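Local coordinates for phosphoserine phosphatase RsbX (Bacillus subtilis, PDB 3W42), which dephosphorylates RsbS as a manganese-binding PPM-type serine phosphatase and so holds down sigma-B activity in the general stress response, at residues E5-I10 against I95-R100; F29-D34 against T192-Q197; C105-V110 against G129-K134; I74-N79 against Q136-H141. All blocks are in the same frame, centred on the assembly; numbering follows the deposited sequence.

Contact 1 of 4, residues E5-I10 against I95-R100; sequences EENEHI and INFEQR
The planes of the His9 imidazole and the Phe97 ring lie only 16° from parallel, yet they are so far offset that little of one lies above the other; what each one covers is the other's beta carbon. His9 CB sits over the face of the Phe97 ring, 3.5 Å from its centroid and 17° off the normal, and in return Phe97 CB lies over the imidazole, 4.0 Å from the His9 centroid. This reciprocal pair of CH-pi contacts is the centre of the contact. Both residues have chi1 near -57°, which places CG anti to the carbonyl carbon and lets each ring run past the other's CB.

The Ile10 and Phe97 side chains cross at about a right angle, with Ile10 CG2 3.8 Å from Phe97 CZ. A looser apolar touch joins Ile10 CD1 to Ile95 CD1 at 4.4 Å.

Asn7 braces the 5-10 turn, together with the backbone bond from Asn7 N to Ile10 O. His9 N, 2.8 Å from Asn7 OD1, closes an Asx turn from above the carbonyl plane, while Ile10 N meets the same oxygen nearly end-on to its C=O. The two bonds hold the backbone from which the His9 and Ile10 side chains point to Phe97.

No hydrogen bond crosses between the segments, so apolar packing links the turn between strands 2-6 and 10-17, in one sheet of the sandwich, to the turn that follows strand 88-96 in the other. Leu38 of strand 37-45 and Leu198 of strand 191-198 extend the apolar layer, and Tyr145 packs against Ile95 and Phe97.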
# COMPACT_ATOMS: atom_id res chain seq x y z
N GLU A 5 0.46 4.41 -14.09
CA GLU A 5 0.82 3.35 -14.99
C GLU A 5 -0.44 2.64 -15.43
O GLU A 5 -1.47 2.73 -14.75
CB GLU A 5 1.77 2.33 -14.32
CG GLU A 5 3.14 2.94 -13.86
CD GLU A 5 4.10 3.43 -14.94
OE1 GLU A 5 5.09 4.20 -14.59
OE2 GLU A 5 3.93 3.12 -16.15
N GLU A 6 -0.38 1.96 -16.57
CA GLU A 6 -1.52 1.19 -17.04
C GLU A 6 -1.07 0.05 -17.93
O GLU A 6 -0.13 0.24 -18.74
CB GLU A 6 -2.44 2.10 -17.89
CG GLU A 6 -3.70 1.41 -18.37
CD GLU A 6 -4.75 2.34 -18.93
OE1 GLU A 6 -4.57 3.53 -18.88
OE2 GLU A 6 -5.87 1.86 -19.33
N ASN A 7 -1.76 -1.06 -17.85
CA ASN A 7 -1.65 -2.13 -18.80
C ASN A 7 -3.04 -2.67 -19.09
O ASN A 7 -4.03 -2.03 -18.71
CB ASN A 7 -0.59 -3.15 -18.46
CG ASN A 7 -0.95 -4.02 -17.28
OD1 ASN A 7 -2.10 -4.04 -16.81
ND2 ASN A 7 0.04 -4.71 -16.75
N GLU A 8 -3.15 -3.82 -19.73
CA GLU A 8 -4.46 -4.33 -20.06
C GLU A 8 -5.27 -4.77 -18.84
O GLU A 8 -6.49 -4.91 -18.95
CB GLU A 8 -4.32 -5.52 -21.05
CG GLU A 8 -3.74 -5.14 -22.44
CD GLU A 8 -3.22 -6.34 -23.26
OE1 GLU A 8 -2.15 -6.94 -22.82
OE2 GLU A 8 -3.85 -6.71 -24.26
N HIS A 9 -4.62 -5.00 -17.73
CA HIS A 9 -5.21 -5.62 -16.56
C HIS A 9 -5.44 -4.67 -15.40
O HIS A 9 -6.24 -4.99 -14.50
CB HIS A 9 -4.35 -6.79 -16.09
CG HIS A 9 -4.17 -7.79 -17.19
ND1 HIS A 9 -5.21 -8.53 -17.68
CD2 HIS A 9 -3.06 -8.05 -17.91
CE1 HIS A 9 -4.71 -9.26 -18.68
NE2 HIS A 9 -3.43 -8.95 -18.85
N ILE A 10 -4.72 -3.58 -15.33
CA ILE A 10 -4.81 -2.65 -14.22
C ILE A 10 -4.35 -1.27 -14.65
O ILE A 10 -3.49 -1.13 -15.50
CB ILE A 10 -3.91 -3.14 -13.02
CG1 ILE A 10 -4.33 -2.48 -11.68
CG2 ILE A 10 -2.39 -3.05 -13.34
CD1 ILE A 10 -3.55 -2.98 -10.51
N ILE A 95 -0.90 -9.49 -7.00
CA ILE A 95 -2.06 -9.78 -7.84
C ILE A 95 -1.63 -10.63 -9.00
O ILE A 95 -0.69 -10.30 -9.70
CB ILE A 95 -2.80 -8.53 -8.31
CG1 ILE A 95 -3.09 -7.58 -7.16
CG2 ILE A 95 -4.00 -8.97 -9.11
CD1 ILE A 95 -3.78 -6.25 -7.56
N ASN A 96 -2.35 -11.73 -9.25
CA ASN A 96 -2.21 -12.50 -10.48
C ASN A 96 -3.44 -12.21 -11.37
O ASN A 96 -4.57 -12.47 -10.97
CB ASN A 96 -2.12 -14.03 -10.15
CG ASN A 96 -1.95 -14.77 -11.43
OD1 ASN A 96 -2.89 -14.96 -12.20
ND2 ASN A 96 -0.67 -15.16 -11.75
N PHE A 97 -3.18 -11.61 -12.51
CA PHE A 97 -4.28 -11.12 -13.33
C PHE A 97 -5.08 -12.24 -13.99
O PHE A 97 -6.31 -12.15 -14.02
CB PHE A 97 -3.83 -10.14 -14.40
CG PHE A 97 -3.07 -8.95 -13.85
CD1 PHE A 97 -3.61 -8.21 -12.81
CD2 PHE A 97 -1.83 -8.56 -14.35
CE1 PHE A 97 -2.93 -7.07 -12.34
CE2 PHE A 97 -1.20 -7.49 -13.86
CZ PHE A 97 -1.73 -6.73 -12.89
N GLU A 98 -4.42 -13.27 -14.54
CA GLU A 98 -5.14 -14.36 -15.20
C GLU A 98 -6.15 -15.03 -14.26
O GLU A 98 -7.27 -15.40 -14.71
CB GLU A 98 -4.13 -15.35 -15.76
CG GLU A 98 -4.78 -16.45 -16.68
CD GLU A 98 -5.17 -17.71 -15.96
OE1 GLU A 98 -4.57 -18.02 -14.87
OE2 GLU A 98 -6.02 -18.43 -16.57
N GLN A 99 -5.75 -15.24 -12.99
CA GLN A 99 -6.58 -15.87 -12.03
C GLN A 99 -7.50 -14.88 -11.37
O GLN A 99 -8.37 -15.27 -10.56
CB GLN A 99 -5.75 -16.55 -10.97
CG GLN A 99 -4.93 -17.67 -11.47
CD GLN A 99 -4.24 -18.48 -10.36
OE1 GLN A 99 -4.44 -18.33 -9.11
NE2 GLN A 99 -3.43 -19.40 -10.81
N ARG A 100 -7.32 -13.56 -11.56
CA ARG A 100 -7.96 -12.50 -10.74
C ARG A 100 -7.86 -12.87 -9.28
O ARG A 100 -8.85 -12.84 -8.55
CB ARG A 100 -9.37 -12.14 -11.18
CG ARG A 100 -9.43 -11.50 -12.55
CD ARG A 100 -10.75 -10.78 -12.78
NE ARG A 100 -10.84 -10.04 -14.03
CZ ARG A 100 -11.20 -10.54 -15.19
NH1 ARG A 100 -11.55 -11.84 -15.27
NH2 ARG A 100 -11.23 -9.80 -16.25

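Contact 2 of 4, residues F29-D34 against T192-Q197; sequences FFMKAD and TYILGQ
Apolar contacts centre on Ile194. In one of the two conformers of Met31, the methyl CE comes to 3.6 Å from Ile194 CG2, with the two side chains crossing at a slant; because it rests on a single copy, this touch is less certain than the others. In that copy the methionine chain leaves with CG anti to the backbone N (chi1 167°) and then folds at both chi2 and chi3, which turns its methyl end back onto the isoleucine branch. The other arm of Ile194, ending in CD1, lies 4.4 Å from Phe29 CB. A further apolar touch is Thr192 CG2 on Phe29 CD2 at 4.2 Å, where the methyl approaches the ring obliquely.

Ile194 CD1 also makes a van der Waals contact with the backbone, 4.1 Å from Phe30 O. The backbones themselves do not pair. Strands 29-33 and 192-197 run 19° apart in the same sense, but their axes stay 8.9 Å from each other and no hydrogen bond crosses, so the contact is face-to-face packing between the two antiparallel sheets of the alpha-beta beta-alpha sandwich of PPM-type phosphatases. Val42 of strand 37-45 also touches Ile194 within this interlayer. On the outer surfaces helix 49-65 covers Phe30, and helix 173-179 covers Leu195.

Thr192 also has a polar side. The threonine has CG2 anti to its backbone N, which sends the methyl to Phe29 and leaves OG1 for a different set of partners: it is hydrogen-bonded to Asp27 and to Gln16. The side chain of Thr192 lies about 8 Å from the bound manganese ion.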
# COMPACT_ATOMS: atom_id res chain seq x y z
N PHE A 29 7.20 3.45 -0.95
CA PHE A 29 6.33 2.57 -1.75
C PHE A 29 7.17 1.87 -2.77
O PHE A 29 8.23 2.30 -3.15
CB PHE A 29 5.21 3.34 -2.39
CG PHE A 29 5.74 4.38 -3.42
CD1 PHE A 29 6.02 4.03 -4.71
CD2 PHE A 29 6.00 5.69 -3.01
CE1 PHE A 29 6.52 4.94 -5.59
CE2 PHE A 29 6.50 6.59 -3.90
CZ PHE A 29 6.81 6.19 -5.15
N PHE A 30 6.62 0.77 -3.25
CA PHE A 30 7.15 0.09 -4.44
C PHE A 30 5.97 -0.41 -5.27
O PHE A 30 4.98 -0.93 -4.68
CB PHE A 30 8.09 -1.07 -4.10
CG PHE A 30 8.66 -1.67 -5.35
CD1 PHE A 30 9.61 -0.99 -6.06
CD2 PHE A 30 8.18 -2.87 -5.86
CE1 PHE A 30 10.08 -1.53 -7.28
CE2 PHE A 30 8.64 -3.37 -7.03
CZ PHE A 30 9.57 -2.73 -7.76
N MET A 31 6.03 -0.36 -6.56
CA MET A 31 4.90 -0.74 -7.51
C MET A 31 5.61 -1.38 -8.71
O MET A 31 6.38 -0.65 -9.33
CB MET A 31 4.03 0.41 -8.09
CG MET A 31 3.10 0.03 -9.27
SD MET A 31 1.87 -1.26 -8.90
CE MET A 31 1.13 -0.21 -7.92
N LYS A 32 5.27 -2.58 -9.14
CA LYS A 32 5.63 -3.04 -10.48
C LYS A 32 4.58 -3.97 -10.99
O LYS A 32 4.18 -4.89 -10.33
CB LYS A 32 6.97 -3.77 -10.46
CG LYS A 32 7.49 -4.24 -11.78
CD LYS A 32 8.59 -5.31 -11.53
CE LYS A 32 9.92 -4.62 -10.97
NZ LYS A 32 11.32 -5.30 -10.70
N ALA A 33 4.14 -3.72 -12.20
CA ALA A 33 3.22 -4.54 -12.92
C ALA A 33 3.85 -5.00 -14.23
O ALA A 33 4.55 -4.23 -14.88
CB ALA A 33 1.86 -3.83 -13.19
N ASP A 34 3.61 -6.23 -14.62
CA ASP A 34 3.85 -6.70 -15.98
C ASP A 34 2.52 -7.31 -16.48
O ASP A 34 1.46 -7.05 -15.90
CB ASP A 34 5.02 -7.67 -16.01
CG ASP A 34 4.80 -8.99 -15.33
OD1 ASP A 34 3.73 -9.38 -15.02
OD2 ASP A 34 5.84 -9.66 -15.22
N THR A 192 0.93 8.87 1.69
CA THR A 192 1.19 7.98 0.55
C THR A 192 0.00 7.16 0.29
O THR A 192 -0.56 6.56 1.23
CB THR A 192 2.43 7.10 0.82
OG1 THR A 192 3.54 7.90 1.17
CG2 THR A 192 2.79 6.29 -0.38
N TYR A 193 -0.39 7.03 -0.98
CA TYR A 193 -1.40 6.04 -1.32
C TYR A 193 -1.12 5.49 -2.70
O TYR A 193 -0.55 6.14 -3.56
CB TYR A 193 -2.86 6.57 -1.19
CG TYR A 193 -3.24 7.75 -2.02
CD1 TYR A 193 -3.58 7.65 -3.35
CD2 TYR A 193 -3.33 9.01 -1.44
CE1 TYR A 193 -4.00 8.78 -4.07
CE2 TYR A 193 -3.76 10.10 -2.15
CZ TYR A 193 -4.08 10.00 -3.44
OH TYR A 193 -4.50 11.13 -4.12
N ILE A 194 -1.58 4.25 -2.90
CA ILE A 194 -1.59 3.58 -4.18
C ILE A 194 -3.02 3.24 -4.49
O ILE A 194 -3.69 2.60 -3.69
CB ILE A 194 -0.73 2.32 -4.20
CG1 ILE A 194 0.73 2.58 -3.85
CG2 ILE A 194 -0.89 1.58 -5.54
CD1 ILE A 194 1.63 1.34 -3.85
N LEU A 195 -3.51 3.66 -5.65
CA LEU A 195 -4.81 3.34 -6.17
C LEU A 195 -4.67 2.33 -7.31
O LEU A 195 -3.77 2.49 -8.17
CB LEU A 195 -5.47 4.55 -6.75
CG LEU A 195 -5.90 5.60 -5.72
CD1 LEU A 195 -6.30 6.90 -6.30
CD2 LEU A 195 -7.27 4.96 -4.96
N GLY A 196 -5.61 1.41 -7.43
CA GLY A 196 -5.69 0.54 -8.57
C GLY A 196 -7.14 0.34 -9.00
O GLY A 196 -8.05 0.30 -8.22
N GLN A 197 -7.29 0.22 -10.32
CA GLN A 197 -8.55 -0.15 -10.96
C GLN A 197 -8.25 -1.39 -11.80
O GLN A 197 -7.40 -1.33 -12.69
CB GLN A 197 -9.12 1.00 -11.79
CG GLN A 197 -10.35 0.58 -12.57
CD GLN A 197 -10.96 1.75 -13.29
OE1 GLN A 197 -12.20 1.93 -13.18
NE2 GLN A 197 -10.20 2.48 -14.00

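Contact 3 of 4, residues C105-V110 against G129-K134; sequences CSVGNV and GYLSGK
With chi1 at 176°, Val107 holds CG1 anti to the backbone N and CG2 anti to the carbonyl carbon, and the two methyls divide the 129-134 loop between them. CG1 presses on backbone: Val107 CG1 comes to 3.7 Å from Tyr130 C, and Val107 CG1 to Gly129 C is 4.1 Å. CG2 is met by a side chain: Leu131 CD2 lies 3.7 Å from Val107 CG2, and it touches Val107 CB just as closely. The leucine has its CG beside the backbone N, and its CD2 branch swings back to the valine although its CB starts off to one side.

This packing marks the place where strand 101-107, in the five-stranded sheet of the PPM-type sandwich, gives way to loop. Leu131 also rests on Ile75 and Asn79 of helix 71-81, so the loop runs between the end of that strand and the helix.

Gly108 is the backbone partner. Its CA is 3.4 Å from Gly129 O, a CA-H...O contact with an angle of 126° at the hydrogen, hence a bent one. Gly108 and Gly129 both have positive phi, at backbone angles where the preceding carbonyl oxygen takes up the room that a beta carbon needs, so each position suits glycine in its own right.

Asn109, next in the chain, leads toward the metal: its ND2 donates to OD2 of Asp156, a manganese ligand, while its OD1 bonds to OG1 of Thr89. Farther along the loop, Ser132 OG accepts from Lys134 N at 3.1 Å, closing an ST turn.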
# COMPACT_ATOMS: atom_id res chain seq x y z
N CYS A 105 -0.63 -9.25 2.88
CA CYS A 105 -0.13 -9.43 4.22
C CYS A 105 0.33 -8.08 4.72
O CYS A 105 0.98 -7.33 3.99
CB CYS A 105 0.96 -10.45 4.28
SG CYS A 105 1.52 -10.95 5.90
N SER A 106 0.06 -7.79 5.99
CA SER A 106 0.30 -6.48 6.58
C SER A 106 0.59 -6.61 8.06
O SER A 106 0.03 -7.50 8.74
CB SER A 106 -0.95 -5.66 6.34
OG SER A 106 -0.89 -4.38 6.93
N VAL A 107 1.40 -5.68 8.58
CA VAL A 107 1.50 -5.45 10.02
C VAL A 107 1.50 -3.94 10.24
O VAL A 107 2.31 -3.24 9.64
CB VAL A 107 2.76 -6.07 10.65
CG1 VAL A 107 2.87 -5.72 12.12
CG2 VAL A 107 2.76 -7.61 10.44
N GLY A 108 0.60 -3.47 11.09
CA GLY A 108 0.55 -2.07 11.41
C GLY A 108 -0.61 -1.35 10.80
O GLY A 108 -1.67 -1.92 10.56
N ASN A 109 -0.45 -0.03 10.62
CA ASN A 109 -1.53 0.88 10.35
C ASN A 109 -1.58 1.38 8.93
O ASN A 109 -2.32 2.34 8.65
CB ASN A 109 -1.53 2.03 11.37
CG ASN A 109 -0.39 2.99 11.11
OD1 ASN A 109 0.55 2.68 10.36
ND2 ASN A 109 -0.49 4.15 11.75
N VAL A 110 -0.91 0.72 8.00
CA VAL A 110 -1.10 0.99 6.60
C VAL A 110 -2.30 0.21 6.14
O VAL A 110 -2.39 -1.02 6.36
CB VAL A 110 0.21 0.58 5.78
CG1 VAL A 110 0.00 0.85 4.30
CG2 VAL A 110 1.41 1.33 6.31
N GLY A 129 0.81 -3.21 16.33
CA GLY A 129 2.26 -3.25 16.36
C GLY A 129 2.88 -2.78 15.04
O GLY A 129 2.36 -1.97 14.33
N TYR A 130 4.07 -3.30 14.79
CA TYR A 130 4.86 -2.90 13.64
C TYR A 130 5.90 -3.95 13.36
O TYR A 130 6.12 -4.84 14.20
CB TYR A 130 5.53 -1.48 13.86
CG TYR A 130 6.52 -1.39 14.95
CD1 TYR A 130 6.09 -1.16 16.26
CD2 TYR A 130 7.88 -1.48 14.70
CE1 TYR A 130 7.07 -1.06 17.28
CE2 TYR A 130 8.79 -1.38 15.70
CZ TYR A 130 8.41 -1.19 16.99
OH TYR A 130 9.33 -1.10 18.02
N LEU A 131 6.55 -3.88 12.24
CA LEU A 131 7.66 -4.75 11.94
C LEU A 131 8.87 -4.21 12.66
O LEU A 131 9.42 -3.16 12.34
CB LEU A 131 7.93 -4.81 10.45
CG LEU A 131 6.80 -5.34 9.58
CD1 LEU A 131 7.14 -5.28 8.12
CD2 LEU A 131 6.37 -6.76 9.93
N SER A 132 9.34 -4.97 13.68
CA SER A 132 10.39 -4.56 14.57
C SER A 132 11.65 -5.42 14.50
O SER A 132 12.64 -5.08 15.10
CB SER A 132 9.86 -4.59 16.02
OG SER A 132 9.69 -5.96 16.40
N GLY A 133 11.56 -6.58 13.86
CA GLY A 133 12.64 -7.56 13.93
C GLY A 133 12.39 -8.66 14.93
O GLY A 133 13.09 -9.60 14.96
N LYS A 134 11.43 -8.48 15.80
CA LYS A 134 11.01 -9.55 16.71
C LYS A 134 9.96 -10.44 16.11
O LYS A 134 9.38 -10.11 15.11
CB LYS A 134 10.42 -8.92 17.92
CG LYS A 134 11.35 -8.01 18.68
CD LYS A 134 11.10 -8.01 20.19
CE LYS A 134 11.13 -9.42 20.88
NZ LYS A 134 10.09 -9.61 21.97

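Contact 4 of 4, residues I74-N79 against Q136-H141; sequences IIERCN and QKYKTH
Tyr138, in the loop leading to edge strand 140-144 of the five-stranded sheet, lies against helix 71-81, which belongs to an outer helical layer of the PPM-type alpha-beta beta-alpha sandwich. The packing is tight over the ring. Ile75 CG2 stands over one face, 3.6 Å from the Tyr138 centroid and 17° off the normal, in a clear CH-pi contact. The opposite face is covered from its own segment by Gln136 CB, 3.3 Å above the plane and displaced toward the rim. The ring is therefore clamped between an aliphatic branch of the helix and the beta carbon of a residue two places earlier. Chi1 of Tyr138, -61°, sets its CG anti to the carbonyl carbon and aims the phenol at the helix.

At the hydroxyl end Asn79 CB comes to 3.2 Å from Tyr138 OH, while the amide of Asn79 is engaged with the preceding loop, its ND2 bonded to Lys134 O and its OD1 to Gly133 N. Cys105 of strand 101-107 touches both Ile75 and Tyr138 from the sheet side.

The looser part is the water bridge between Glu76 and the Gln136 backbone: one water donates to Glu76 OE1 at 2.8 Å and accepts from Gln136 N at 3.0 Å. Glu76 is bent at chi2 (58°), which curls its carboxylate round to the ring edge, and its OE2 is bonded to Gln80 NE2 in the helix. The firm point at the border of this hydrated side is the phenol bond, in which Tyr138 OH donates to Glu76 OE1 over 2.7 Å, nearly in line with the C-O bond of that oxygen.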
# COMPACT_ATOMS: atom_id res chain seq x y z
N ILE A 74 8.03 -12.37 1.86
CA ILE A 74 8.58 -11.04 1.64
C ILE A 74 8.51 -10.25 2.97
O ILE A 74 9.47 -9.60 3.40
CB ILE A 74 7.87 -10.26 0.53
CG1 ILE A 74 7.98 -11.03 -0.80
CG2 ILE A 74 8.46 -8.85 0.44
CD1 ILE A 74 7.17 -10.41 -1.92
N ILE A 75 7.34 -10.29 3.65
CA ILE A 75 7.19 -9.50 4.86
C ILE A 75 8.12 -9.96 5.95
O ILE A 75 8.59 -9.13 6.74
CB ILE A 75 5.71 -9.41 5.29
CG1 ILE A 75 5.52 -8.09 6.09
CG2 ILE A 75 5.29 -10.61 6.04
CD1 ILE A 75 4.00 -7.81 6.38
N GLU A 76 8.43 -11.27 5.99
CA GLU A 76 9.38 -11.73 7.01
C GLU A 76 10.81 -11.26 6.71
O GLU A 76 11.52 -10.93 7.67
CB GLU A 76 9.28 -13.27 7.12
CG GLU A 76 10.37 -13.84 7.98
CD GLU A 76 10.45 -13.34 9.41
OE1 GLU A 76 9.45 -12.63 9.94
OE2 GLU A 76 11.49 -13.63 10.04
N ARG A 77 11.20 -11.19 5.46
CA ARG A 77 12.47 -10.57 5.16
C ARG A 77 12.49 -9.12 5.65
O ARG A 77 13.51 -8.62 6.13
CB ARG A 77 12.77 -10.60 3.65
CG ARG A 77 12.99 -11.97 3.08
CD ARG A 77 13.35 -11.89 1.60
NE ARG A 77 13.55 -13.17 0.97
CZ ARG A 77 14.70 -13.83 0.92
NH1 ARG A 77 15.78 -13.41 1.55
NH2 ARG A 77 14.77 -14.96 0.21
N CYS A 78 11.39 -8.43 5.38
CA CYS A 78 11.24 -7.05 5.85
C CYS A 78 11.38 -6.97 7.36
O CYS A 78 12.13 -6.13 7.88
CB CYS A 78 9.92 -6.47 5.42
SG CYS A 78 9.79 -6.22 3.61
N ASN A 79 10.71 -7.88 8.09
CA ASN A 79 10.82 -7.88 9.52
C ASN A 79 12.27 -8.07 10.00
O ASN A 79 12.75 -7.36 10.86
CB ASN A 79 9.95 -9.00 10.08
CG ASN A 79 9.76 -8.89 11.56
OD1 ASN A 79 9.56 -7.83 12.09
ND2 ASN A 79 9.97 -10.02 12.25
N GLN A 136 6.79 -12.59 14.54
CA GLN A 136 5.45 -12.20 14.11
C GLN A 136 4.71 -13.41 13.79
O GLN A 136 5.27 -14.32 13.20
CB GLN A 136 5.43 -11.39 12.79
CG GLN A 136 5.91 -10.00 13.00
CD GLN A 136 4.93 -8.98 13.68
OE1 GLN A 136 5.33 -7.94 14.07
NE2 GLN A 136 3.63 -9.29 13.72
N LYS A 137 3.38 -13.39 13.94
CA LYS A 137 2.46 -14.44 13.47
C LYS A 137 1.56 -13.80 12.40
O LYS A 137 0.55 -13.18 12.63
CB LYS A 137 1.61 -14.98 14.58
CG LYS A 137 2.36 -15.81 15.56
CD LYS A 137 1.45 -16.07 16.73
CE LYS A 137 1.84 -17.26 17.53
NZ LYS A 137 0.68 -17.67 18.36
N TYR A 138 2.04 -13.82 11.19
CA TYR A 138 1.44 -13.11 10.08
C TYR A 138 0.09 -13.74 9.69
O TYR A 138 -0.15 -14.95 9.87
CB TYR A 138 2.38 -13.21 8.87
CG TYR A 138 3.73 -12.59 9.12
CD1 TYR A 138 3.82 -11.26 9.34
CD2 TYR A 138 4.89 -13.36 9.20
CE1 TYR A 138 5.05 -10.71 9.49
CE2 TYR A 138 6.11 -12.79 9.47
CZ TYR A 138 6.19 -11.47 9.56
OH TYR A 138 7.40 -10.87 9.80
N LYS A 139 -0.75 -12.91 9.12
CA LYS A 139 -2.02 -13.31 8.55
C LYS A 139 -1.94 -13.01 7.05
O LYS A 139 -1.62 -11.87 6.69
CB LYS A 139 -3.16 -12.57 9.29
CG LYS A 139 -4.44 -12.57 8.69
CD LYS A 139 -4.95 -13.98 8.59
CE LYS A 139 -6.35 -13.99 7.95
NZ LYS A 139 -6.96 -15.35 7.93
N THR A 140 -2.05 -13.96 6.19
CA THR A 140 -2.12 -13.71 4.79
C THR A 140 -3.52 -13.93 4.30
O THR A 140 -4.13 -14.99 4.57
CB THR A 140 -1.13 -14.59 4.03
OG1 THR A 140 0.19 -14.24 4.44
CG2 THR A 140 -1.31 -14.39 2.49
N HIS A 141 -4.05 -13.01 3.53
CA HIS A 141 -5.37 -13.14 2.88
C HIS A 141 -5.18 -13.48 1.44
O HIS A 141 -4.34 -12.90 0.74
CB HIS A 141 -6.19 -11.83 2.96
CG HIS A 141 -7.63 -11.89 2.47
ND1 HIS A 141 -8.61 -12.41 3.26
CD2 HIS A 141 -8.23 -11.45 1.33
CE1 HIS A 141 -9.77 -12.32 2.62
NE2 HIS A 141 -9.58 -11.71 1.47
O HOH W 1 8.55 -13.71 12.39

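In the fold
From the N terminus, segment 5-10 opens first and meets 95-100 to close contact 1, joining turns at one end of the two sheets. Contact 2 opens at 29-34, inside that loop, and closes only at 192-197, so the two cross; they touch where Asn7 ND2 lies 2.9 Å from Asp34 O. Contact 4, from 74-79 to 136-141, also crosses contact 1 but is nested within contact 2. Contact 3, 105-110 with 129-134, nests inside contact 4, and the two adjoin through Asn79. Contacts 1 and 2 join sheet to sheet, whereas 3 and 4 fasten loop segments to strand 101-107 and helix 71-81.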